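Local coordinates for protein beta-L-arabinobiosidase (Bacteroides thetaiotaomicron, PDB 5MQR) that probably hydrolyses glycosidic bonds in plant pectin as a beta-L-arabinobiosidase, and may also have exo-alpha-sialidase activity, at residues A[36-45]-A[327-335]; A[26-36]-A[337-348]. One frame throughout, in Å; residues are numbered along the deposited sequence.

Interaction 1: A[36-45]-A[327-335]. With NA (sodium ion), chain I.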
loop_
_atom_site.group_PDB
_atom_site.type_symbol
_atom_site.label_atom_id
_atom_site.label_comp_id
_atom_site.label_asym_id
_atom_site.label_seq_id
_atom_site.Cartn_x
_atom_site.Cartn_y
_atom_site.Cartn_z
ATOM N N SER A 36 7.879 -3.612 21.063
ATOM C CA SER A 36 8.882 -4.638 20.807
ATOM C C SER A 36 9.081 -5.470 22.093
ATOM O O SER A 36 9.186 -4.918 23.201
ATOM C CB SER A 36 10.186 -3.977 20.356
ATOM O OG SER A 36 11.148 -4.946 20.029
ATOM N N ASN A 37 9.086 -6.791 21.941
ATOM C CA ASN A 37 9.254 -7.716 23.033
ATOM C C ASN A 37 10.731 -8.161 23.104
ATOM O O ASN A 37 11.174 -8.941 22.265
ATOM C CB ASN A 37 8.319 -8.924 22.847
ATOM C CG ASN A 37 8.523 -9.994 23.913
ATOM O OD1 ASN A 37 9.266 -9.800 24.868
ATOM N ND2 ASN A 37 7.880 -11.127 23.741
ATOM N N PRO A 38 11.494 -7.673 24.109
ATOM C CA PRO A 38 12.948 -7.926 24.172
ATOM C C PRO A 38 13.387 -9.399 24.357
ATOM O O PRO A 38 14.550 -9.708 24.155
ATOM C CB PRO A 38 13.405 -7.079 25.364
ATOM C CG PRO A 38 12.210 -6.913 26.190
ATOM C CD PRO A 38 11.039 -6.878 25.254
ATOM N N THR A 39 12.463 -10.263 24.772
ATOM C CA THR A 39 12.672 -11.709 24.853
ATOM C C THR A 39 12.989 -12.352 23.474
ATOM O O THR A 39 13.611 -13.399 23.416
ATOM C CB THR A 39 11.451 -12.382 25.548
ATOM O OG1 THR A 39 11.486 -12.051 26.936
ATOM C CG2 THR A 39 11.480 -13.898 25.454
ATOM N N TYR A 40 12.552 -11.723 22.383
ATOM C CA TYR A 40 13.002 -12.103 21.050
ATOM C C TYR A 40 14.034 -11.113 20.523
ATOM O O TYR A 40 13.907 -9.893 20.714
ATOM C CB TYR A 40 11.829 -12.118 20.084
ATOM C CG TYR A 40 10.864 -13.285 20.201
ATOM C CD1 TYR A 40 10.051 -13.457 21.333
ATOM C CD2 TYR A 40 10.694 -14.165 19.127
ATOM C CE1 TYR A 40 9.130 -14.501 21.410
ATOM C CE2 TYR A 40 9.780 -15.209 19.181
ATOM C CZ TYR A 40 9.000 -15.381 20.315
ATOM O OH TYR A 40 8.106 -16.434 20.318
ATOM N N HIS A 41 15.010 -11.639 19.776
ATOM C CA HIS A 41 16.027 -10.813 19.132
ATOM C C HIS A 41 15.464 -9.894 18.076
ATOM O O HIS A 41 16.002 -8.799 17.880
ATOM C CB HIS A 41 17.127 -11.663 18.494
ATOM C CG HIS A 41 17.983 -12.396 19.483
ATOM N ND1 HIS A 41 18.850 -13.386 19.102
ATOM C CD2 HIS A 41 18.081 -12.311 20.830
ATOM C CE1 HIS A 41 19.466 -13.864 20.163
ATOM N NE2 HIS A 41 19.028 -13.221 21.223
ATOM N N ASP A 42 14.393 -10.332 17.405
ATOM C CA ASP A 42 13.691 -9.478 16.433
ATOM C C ASP A 42 12.540 -8.692 17.054
ATOM O O ASP A 42 11.821 -8.010 16.348
ATOM C CB ASP A 42 13.242 -10.269 15.168
ATOM C CG ASP A 42 12.119 -11.291 15.431
ATOM O OD1 ASP A 42 11.593 -11.397 16.556
ATOM O OD2 ASP A 42 11.768 -12.025 14.486
ATOM N N GLY A 43 12.373 -8.764 18.374
ATOM C CA GLY A 43 11.249 -8.101 19.074
ATOM C C GLY A 43 9.822 -8.589 18.781
ATOM O O GLY A 43 8.863 -7.979 19.240
ATOM N N GLN A 44 9.698 -9.690 18.039
ATOM C CA GLN A 44 8.463 -10.102 17.391
ATOM C C GLN A 44 7.944 -9.060 16.412
ATOM O O GLN A 44 6.776 -9.058 16.124
ATOM C CB GLN A 44 7.367 -10.482 18.395
ATOM C CG GLN A 44 7.780 -11.580 19.333
ATOM C CD GLN A 44 6.617 -12.072 20.185
ATOM O OE1 GLN A 44 6.438 -11.630 21.308
ATOM N NE2 GLN A 44 5.826 -12.996 19.648
ATOM N N LEU A 45 8.830 -8.217 15.871
ATOM C CA LEU A 45 8.481 -7.243 14.846
ATOM C C LEU A 45 8.626 -7.857 13.467
ATOM O O LEU A 45 9.641 -8.479 13.169
ATOM C CB LEU A 45 9.394 -6.037 14.933
ATOM C CG LEU A 45 9.422 -5.287 16.262
ATOM C CD1 LEU A 45 10.401 -4.141 16.152
ATOM C CD2 LEU A 45 8.036 -4.770 16.661
ATOM N N PRO A 327 14.084 -0.102 19.754
ATOM C CA PRO A 327 12.828 0.188 20.437
ATOM C C PRO A 327 12.783 -0.505 21.808
ATOM O O PRO A 327 11.848 -1.246 22.128
ATOM C CB PRO A 327 11.791 -0.380 19.463
ATOM C CG PRO A 327 12.463 -1.611 18.957
ATOM C CD PRO A 327 13.918 -1.261 18.844
ATOM N N SER A 328 13.811 -0.270 22.615
ATOM C CA SER A 328 14.107 -1.159 23.711
ATOM C C SER A 328 15.160 -0.585 24.622
ATOM O O SER A 328 15.919 0.310 24.224
ATOM C CB SER A 328 14.591 -2.504 23.146
ATOM O OG SER A 328 14.838 -3.432 24.192
ATOM N N GLU A 329 15.192 -1.107 25.848
ATOM C CA GLU A 329 16.284 -0.817 26.799
ATOM C C GLU A 329 17.527 -1.708 26.540
ATOM O O GLU A 329 18.595 -1.465 27.087
ATOM C CB GLU A 329 15.801 -0.945 28.246
ATOM C CG GLU A 329 14.795 0.141 28.638
ATOM C CD GLU A 329 15.402 1.549 28.662
ATOM O OE1 GLU A 329 16.554 1.688 29.138
ATOM O OE2 GLU A 329 14.753 2.515 28.179
ATOM N N PHE A 330 17.362 -2.715 25.689
ATOM C CA PHE A 330 18.453 -3.547 25.193
ATOM C C PHE A 330 18.742 -3.078 23.779
ATOM O O PHE A 330 17.873 -2.468 23.134
ATOM C CB PHE A 330 18.036 -5.012 25.193
ATOM C CG PHE A 330 17.625 -5.516 26.552
ATOM C CD1 PHE A 330 16.326 -5.336 27.013
ATOM C CD2 PHE A 330 18.537 -6.164 27.367
ATOM C CE1 PHE A 330 15.939 -5.796 28.257
ATOM C CE2 PHE A 330 18.169 -6.614 28.632
ATOM C CZ PHE A 330 16.860 -6.429 29.080
ATOM N N ARG A 331 19.942 -3.350 23.279
ATOM C CA ARG A 331 20.293 -2.898 21.941
ATOM C C ARG A 331 19.869 -3.880 20.868
ATOM O O ARG A 331 20.650 -4.250 20.016
ATOM C CB ARG A 331 21.777 -2.531 21.874
ATOM C CG ARG A 331 22.125 -1.511 22.936
ATOM C CD ARG A 331 23.521 -0.958 22.772
ATOM N NE ARG A 331 23.830 0.001 23.831
ATOM C CZ ARG A 331 24.720 0.994 23.752
ATOM N NH1 ARG A 331 25.461 1.190 22.660
ATOM N NH2 ARG A 331 24.872 1.815 24.790
ATOM N N TRP A 332 18.595 -4.254 20.877
ATOM C CA TRP A 332 18.002 -5.061 19.811
ATOM C C TRP A 332 16.472 -5.010 19.883
ATOM O O TRP A 332 15.944 -4.701 20.921
ATOM C CB TRP A 332 18.446 -6.512 19.939
ATOM C CG TRP A 332 17.913 -7.267 21.140
ATOM C CD1 TRP A 332 16.676 -7.832 21.274
ATOM C CD2 TRP A 332 18.621 -7.578 22.340
ATOM N NE1 TRP A 332 16.572 -8.488 22.485
ATOM C CE2 TRP A 332 17.747 -8.330 23.166
ATOM C CE3 TRP A 332 19.913 -7.303 22.801
ATOM C CZ2 TRP A 332 18.126 -8.798 24.438
ATOM C CZ3 TRP A 332 20.296 -7.785 24.073
ATOM C CH2 TRP A 332 19.409 -8.526 24.865
ATOM N N PRO A 333 15.760 -5.279 18.798
ATOM C CA PRO A 333 16.289 -5.249 17.431
ATOM C C PRO A 333 16.559 -3.822 16.986
ATOM O O PRO A 333 16.445 -2.887 17.776
ATOM C CB PRO A 333 15.140 -5.821 16.616
ATOM C CG PRO A 333 13.926 -5.312 17.358
ATOM C CD PRO A 333 14.288 -5.255 18.812
ATOM N N LEU A 334 16.934 -3.669 15.731
ATOM C CA LEU A 334 16.966 -2.354 15.117
ATOM C C LEU A 334 15.650 -2.276 14.345
ATOM O O LEU A 334 15.339 -3.182 13.556
ATOM C CB LEU A 334 18.155 -2.205 14.184
ATOM C CG LEU A 334 18.478 -0.782 13.721
ATOM C CD1 LEU A 334 18.945 0.055 14.903
ATOM C CD2 LEU A 334 19.559 -0.813 12.659
ATOM N N ALA A 335 14.878 -1.228 14.611
ATOM C CA ALA A 335 13.518 -1.091 14.106
ATOM C C ALA A 335 13.347 0.230 13.368
ATOM O O ALA A 335 14.197 1.119 13.446
ATOM C CB ALA A 335 12.545 -1.167 15.275
HETATM NA NA NA I . 4.491 -8.374 15.256
HETATM O O HOH W 1 8.910 -1.104 21.820
HETATM O O HOH W 2 11.544 -3.299 23.773
HETATM O O HOH W 3 4.491 -7.303 17.295
HETATM O O HOH W 4 4.992 -7.077 13.693
HETATM O O HOH W 5 2.041 -7.800 15.460
#
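The backbone of 36-45 curls through overlapping type I turns, Asn37 to Tyr40 and Tyr40 to Gly43, then a type I' turn, Asp42 to Leu45, and comes closest to 327-335 where the CA atoms of Asp42 and Pro333 lie 5.1 Å apart. This run of turns packs on the loop that enters strand 334-339, part of a four-stranded antiparallel sheet consistent with a propeller blade in the BNR repeat-like region. Trp332 carries the polar link: its NE1 donates to Pro38 O at 2.9 Å, with an N-H...O angle of 155° and the acceptor near the ring plane. CG stands between the backbone N and the carbonyl carbon (chi1 68°), a rotation that turns the indole NH to the turns. The edge of the His41 ring meets one indole face in a T-shaped pair, centroids 5.6 Å apart and planes at 73°, while Phe330 CB lies over the opposite face; His41 NE2 is itself held by Pro578 O. A leucine at Trp332 would probably leave Pro38 O without its donor and the His41 edge without a flat surface to meet. Pro333, preceded by a cis peptide, sets its ring against the turns: CB touches His41 O at 3.3 Å, and CD lies 3.4 Å from Ser36 OG. Leu45 crosses Pro333 at about a right angle, and its CD1 reaches Ala335 CB at 3.8 Å. Two waters link the backbones, each donating to Pro327 O; one accepts from Ser36 N and the other donates to Ser36 O. Within the last turn, Gln44 O coordinates the sodium ion at 2.5 Å.

Interaction 2: A[26-36]-A[337-348]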
loop_
_atom_site.group_PDB
_atom_site.type_symbol
_atom_site.label_atom_id
_atom_site.label_comp_id
_atom_site.label_asym_id
_atom_site.label_seq_id
_atom_site.Cartn_x
_atom_site.Cartn_y
_atom_site.Cartn_z
ATOM N N ASP A 26 4.540 20.814 17.084
ATOM C CA ASP A 26 4.973 20.795 18.519
ATOM C C ASP A 26 6.169 19.855 18.874
ATOM O O ASP A 26 7.246 20.383 19.184
ATOM C CB ASP A 26 3.783 20.509 19.445
ATOM C CG ASP A 26 4.055 20.941 20.891
ATOM O OD1 ASP A 26 4.380 22.136 21.122
ATOM O OD2 ASP A 26 3.927 20.075 21.794
ATOM N N ARG A 27 5.993 18.517 18.896
ATOM C CA ARG A 27 7.130 17.570 19.164
ATOM C C ARG A 27 7.013 16.218 18.478
ATOM O O ARG A 27 5.917 15.710 18.271
ATOM C CB ARG A 27 7.283 17.275 20.657
ATOM C CG ARG A 27 7.692 18.440 21.549
ATOM C CD ARG A 27 9.091 18.958 21.284
ATOM N NE ARG A 27 9.499 19.879 22.349
ATOM C CZ ARG A 27 9.147 21.162 22.445
ATOM N NH1 ARG A 27 8.382 21.745 21.516
ATOM N NH2 ARG A 27 9.570 21.870 23.497
ATOM N N ILE A 28 8.154 15.609 18.170
ATOM C CA ILE A 28 8.183 14.213 17.697
ATOM C C ILE A 28 7.563 13.304 18.771
ATOM O O ILE A 28 7.842 13.478 19.944
ATOM C CB ILE A 28 9.623 13.746 17.336
ATOM C CG1 ILE A 28 10.119 14.483 16.071
ATOM C CG2 ILE A 28 9.671 12.233 17.129
ATOM C CD1 ILE A 28 11.592 14.293 15.726
ATOM N N HIS A 29 6.703 12.375 18.359
ATOM C CA HIS A 29 6.050 11.436 19.273
ATOM C C HIS A 29 5.568 10.197 18.526
ATOM O O HIS A 29 5.430 10.212 17.290
ATOM C CB HIS A 29 4.900 12.097 20.051
ATOM C CG HIS A 29 3.784 12.615 19.195
ATOM N ND1 HIS A 29 3.949 13.629 18.266
ATOM C CD2 HIS A 29 2.475 12.269 19.137
ATOM C CE1 HIS A 29 2.797 13.862 17.659
ATOM N NE2 HIS A 29 1.884 13.061 18.178
ATOM N N TYR A 30 5.368 9.119 19.280
ATOM C CA TYR A 30 4.904 7.847 18.742
ATOM C C TYR A 30 3.559 7.502 19.352
ATOM O O TYR A 30 3.450 7.400 20.564
ATOM C CB TYR A 30 5.902 6.748 19.068
ATOM C CG TYR A 30 5.481 5.344 18.655
ATOM C CD1 TYR A 30 5.413 4.975 17.311
ATOM C CD2 TYR A 30 5.179 4.364 19.621
ATOM C CE1 TYR A 30 5.055 3.679 16.931
ATOM C CE2 TYR A 30 4.829 3.071 19.247
ATOM C CZ TYR A 30 4.771 2.731 17.902
ATOM O OH TYR A 30 4.394 1.457 17.531
ATOM N N THR A 31 2.557 7.314 18.491
ATOM C CA THR A 31 1.207 6.941 18.875
ATOM C C THR A 31 0.818 5.535 18.401
ATOM O O THR A 31 -0.305 5.101 18.643
ATOM C CB THR A 31 0.192 7.921 18.273
ATOM O OG1 THR A 31 0.274 7.865 16.841
ATOM C CG2 THR A 31 0.436 9.346 18.777
ATOM N N GLY A 32 1.711 4.817 17.723
ATOM C CA GLY A 32 1.436 3.438 17.366
ATOM C C GLY A 32 1.236 2.607 18.621
ATOM O O GLY A 32 1.675 2.985 19.729
ATOM N N LYS A 33 0.557 1.481 18.464
ATOM C CA LYS A 33 0.353 0.559 19.593
ATOM C C LYS A 33 1.310 -0.618 19.598
ATOM O O LYS A 33 1.333 -1.361 20.554
ATOM C CB LYS A 33 -1.121 0.118 19.654
ATOM C CG LYS A 33 -1.890 0.967 20.662
ATOM C CD LYS A 33 -3.066 1.761 20.108
ATOM C CE LYS A 33 -3.309 3.017 20.976
ATOM N NZ LYS A 33 -4.753 3.172 21.315
ATOM N N GLU A 34 2.127 -0.738 18.558
ATOM C CA GLU A 34 3.103 -1.822 18.430
ATOM C C GLU A 34 4.249 -1.612 19.390
ATOM O O GLU A 34 4.818 -0.513 19.456
ATOM C CB GLU A 34 3.580 -1.943 16.978
ATOM C CG GLU A 34 2.403 -2.289 16.039
ATOM C CD GLU A 34 2.748 -2.202 14.552
ATOM O OE1 GLU A 34 3.007 -1.077 14.025
ATOM O OE2 GLU A 34 2.760 -3.286 13.900
ATOM N N LEU A 35 4.517 -2.658 20.173
ATOM C CA LEU A 35 5.617 -2.710 21.153
ATOM C C LEU A 35 6.586 -3.804 20.759
ATOM O O LEU A 35 6.163 -4.810 20.171
ATOM C CB LEU A 35 5.087 -3.016 22.557
ATOM C CG LEU A 35 3.932 -2.156 23.025
ATOM C CD1 LEU A 35 3.524 -2.592 24.421
ATOM C CD2 LEU A 35 4.317 -0.681 22.994
ATOM N N SER A 36 7.879 -3.612 21.063
ATOM C CA SER A 36 8.882 -4.638 20.807
ATOM C C SER A 36 9.081 -5.470 22.093
ATOM O O SER A 36 9.186 -4.918 23.201
ATOM C CB SER A 36 10.186 -3.977 20.356
ATOM O OG SER A 36 11.148 -4.946 20.029
ATOM N N SER A 337 10.218 3.209 12.434
ATOM C CA SER A 337 8.908 3.798 12.613
ATOM C C SER A 337 8.700 4.860 11.525
ATOM O O SER A 337 9.610 5.617 11.225
ATOM C CB SER A 337 8.773 4.428 14.023
ATOM O OG SER A 337 8.729 3.474 15.084
ATOM N N LEU A 338 7.495 4.927 10.969
ATOM C CA LEU A 338 7.158 5.874 9.891
ATOM C C LEU A 338 6.229 6.998 10.351
ATOM O O LEU A 338 5.483 6.847 11.332
ATOM C CB LEU A 338 6.503 5.123 8.727
ATOM C CG LEU A 338 7.288 3.904 8.228
ATOM C CD1 LEU A 338 6.492 3.163 7.173
ATOM C CD2 LEU A 338 8.675 4.293 7.715
ATOM N N SER A 339 6.310 8.125 9.633
ATOM C CA SER A 339 5.520 9.327 9.887
ATOM C C SER A 339 5.295 10.014 8.562
ATOM O O SER A 339 6.221 10.079 7.740
ATOM C CB SER A 339 6.269 10.302 10.801
ATOM O OG SER A 339 5.571 11.529 10.987
ATOM N N LYS A 340 4.068 10.504 8.354
ATOM C CA LYS A 340 3.729 11.301 7.170
ATOM C C LYS A 340 4.149 12.762 7.283
ATOM O O LYS A 340 4.280 13.430 6.265
ATOM C CB LYS A 340 2.216 11.238 6.879
ATOM C CG LYS A 340 1.341 11.959 7.899
ATOM C CD LYS A 340 -0.060 12.157 7.381
ATOM C CE LYS A 340 -0.925 12.937 8.370
ATOM N NZ LYS A 340 -2.142 12.132 8.664
ATOM N N ASP A 341 4.307 13.266 8.503
ATOM C CA ASP A 341 4.552 14.685 8.728
ATOM C C ASP A 341 5.826 15.018 9.503
ATOM O O ASP A 341 6.110 16.185 9.731
ATOM C CB ASP A 341 3.329 15.329 9.416
ATOM C CG ASP A 341 2.948 14.657 10.763
ATOM O OD1 ASP A 341 3.835 14.078 11.448
ATOM O OD2 ASP A 341 1.738 14.715 11.124
ATOM N N GLY A 342 6.599 14.013 9.901
ATOM C CA GLY A 342 7.801 14.262 10.688
ATOM C C GLY A 342 7.595 14.536 12.176
ATOM O O GLY A 342 8.567 14.802 12.878
ATOM N N LEU A 343 6.347 14.467 12.661
ATOM C CA LEU A 343 6.059 14.654 14.074
ATOM C C LEU A 343 5.420 13.419 14.681
ATOM O O LEU A 343 5.961 12.866 15.612
ATOM C CB LEU A 343 5.197 15.889 14.281
ATOM C CG LEU A 343 5.924 17.208 14.036
ATOM C CD1 LEU A 343 4.949 18.363 14.272
ATOM C CD2 LEU A 343 7.165 17.385 14.913
ATOM N N GLU A 344 4.280 12.989 14.156
ATOM C CA GLU A 344 3.606 11.778 14.644
ATOM C C GLU A 344 4.087 10.514 13.949
ATOM O O GLU A 344 3.942 10.378 12.754
ATOM C CB GLU A 344 2.091 11.879 14.456
ATOM C CG GLU A 344 1.290 10.711 15.056
ATOM C CD GLU A 344 -0.204 10.791 14.765
ATOM O OE1 GLU A 344 -0.643 11.725 14.060
ATOM O OE2 GLU A 344 -0.954 9.895 15.198
ATOM N N TYR A 345 4.617 9.579 14.722
ATOM C CA TYR A 345 5.046 8.299 14.200
ATOM C C TYR A 345 4.043 7.273 14.624
ATOM O O TYR A 345 3.596 7.286 15.764
ATOM C CB TYR A 345 6.446 7.953 14.700
ATOM C CG TYR A 345 7.505 8.746 13.969
ATOM C CD1 TYR A 345 7.805 10.054 14.335
ATOM C CD2 TYR A 345 8.191 8.199 12.887
ATOM C CE1 TYR A 345 8.756 10.781 13.661
ATOM C CE2 TYR A 345 9.142 8.929 12.199
ATOM C CZ TYR A 345 9.430 10.218 12.601
ATOM O OH TYR A 345 10.392 10.958 11.932
ATOM N N THR A 346 3.666 6.407 13.692
ATOM C CA THR A 346 2.511 5.535 13.873
ATOM C C THR A 346 2.769 4.057 13.683
ATOM O O THR A 346 1.883 3.278 13.958
ATOM C CB THR A 346 1.381 5.940 12.888
ATOM O OG1 THR A 346 1.837 5.790 11.546
ATOM C CG2 THR A 346 0.999 7.403 13.097
ATOM N N THR A 347 3.954 3.662 13.213
ATOM C CA THR A 347 4.275 2.256 12.945
ATOM C C THR A 347 5.561 1.822 13.668
ATOM O O THR A 347 6.375 2.659 14.089
ATOM C CB THR A 347 4.488 2.016 11.418
ATOM O OG1 THR A 347 5.652 2.724 10.957
ATOM C CG2 THR A 347 3.258 2.473 10.612
ATOM N N LEU A 348 5.736 0.508 13.769
ATOM C CA LEU A 348 6.952 -0.085 14.310
ATOM C C LEU A 348 7.177 -1.433 13.658
ATOM O O LEU A 348 6.377 -2.336 13.823
ATOM C CB LEU A 348 6.862 -0.240 15.817
ATOM C CG LEU A 348 8.132 -0.770 16.491
ATOM C CD1 LEU A 348 9.250 0.248 16.342
ATOM C CD2 LEU A 348 7.861 -1.092 17.945
HETATM O O HOH W 6 1.779 0.897 15.358
HETATM O O HOH W 7 5.052 -4.494 14.441
#
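Glu34 OE1 is gripped by two donors: Leu348 N, 3.2 Å away and approaching from above the carboxylate plane, and a water that also donates to Thr346 O. Backbone evidence for a short parallel ladder is direct. His29 N donates to Leu343 O, Tyr345 N to His29 O at 2.8 Å, and Thr31 N to Tyr345 O at 2.9 Å. On the His29 side of the sheet, Glu344 CA makes a CH-pi contact over the imidazole, 4.1 Å from its centroid. The extended Glu344 chain then reaches Thr31, whose OG1 donates to the anti lone pair of OE2 at 2.9 Å. Tyr30 has CG anti to N (chi1 175°), which carries its ring along 345-348. There CE1 touches Thr347 O and OH lies 3.5 Å from Leu348 CB, while the hydroxyl donates in plane to a lone pair of Glu34 O. Strand 344-345 turns back from strand 334-339, with Thr346 N bonded to Leu338 O; beyond strand 29-30, Tyr30 bonds to the Lys302 backbone and Ile28 packs on strands 275-278 and 283-287, so the ladder bridges two neighbouring four-stranded sheets.

How the interactions relate
Interactions 1 and 2 are successive steps of one path, their centres about 17 Å apart: the N-terminal segment runs from 26-36 into 36-45 through the shared Ser36, and both contacts draw on strand 334-339. They merge in an apolar patch, where Leu348 CD1 lies 3.7 Å from Ala335 CB and Leu348 CD2 lies 3.9 Å from Leu45 CD2. Gln44 of interaction 1 binds the sodium ion directly, together with Glu494 and Asn495 from the sialidase-like CBM region. In interaction 2, the nearest atom of the Glu34 side chain is about 6 Å from the bound sodium ion. The N-terminal segment therefore touches the propeller-like sheets and shares a metal site with the CBM region.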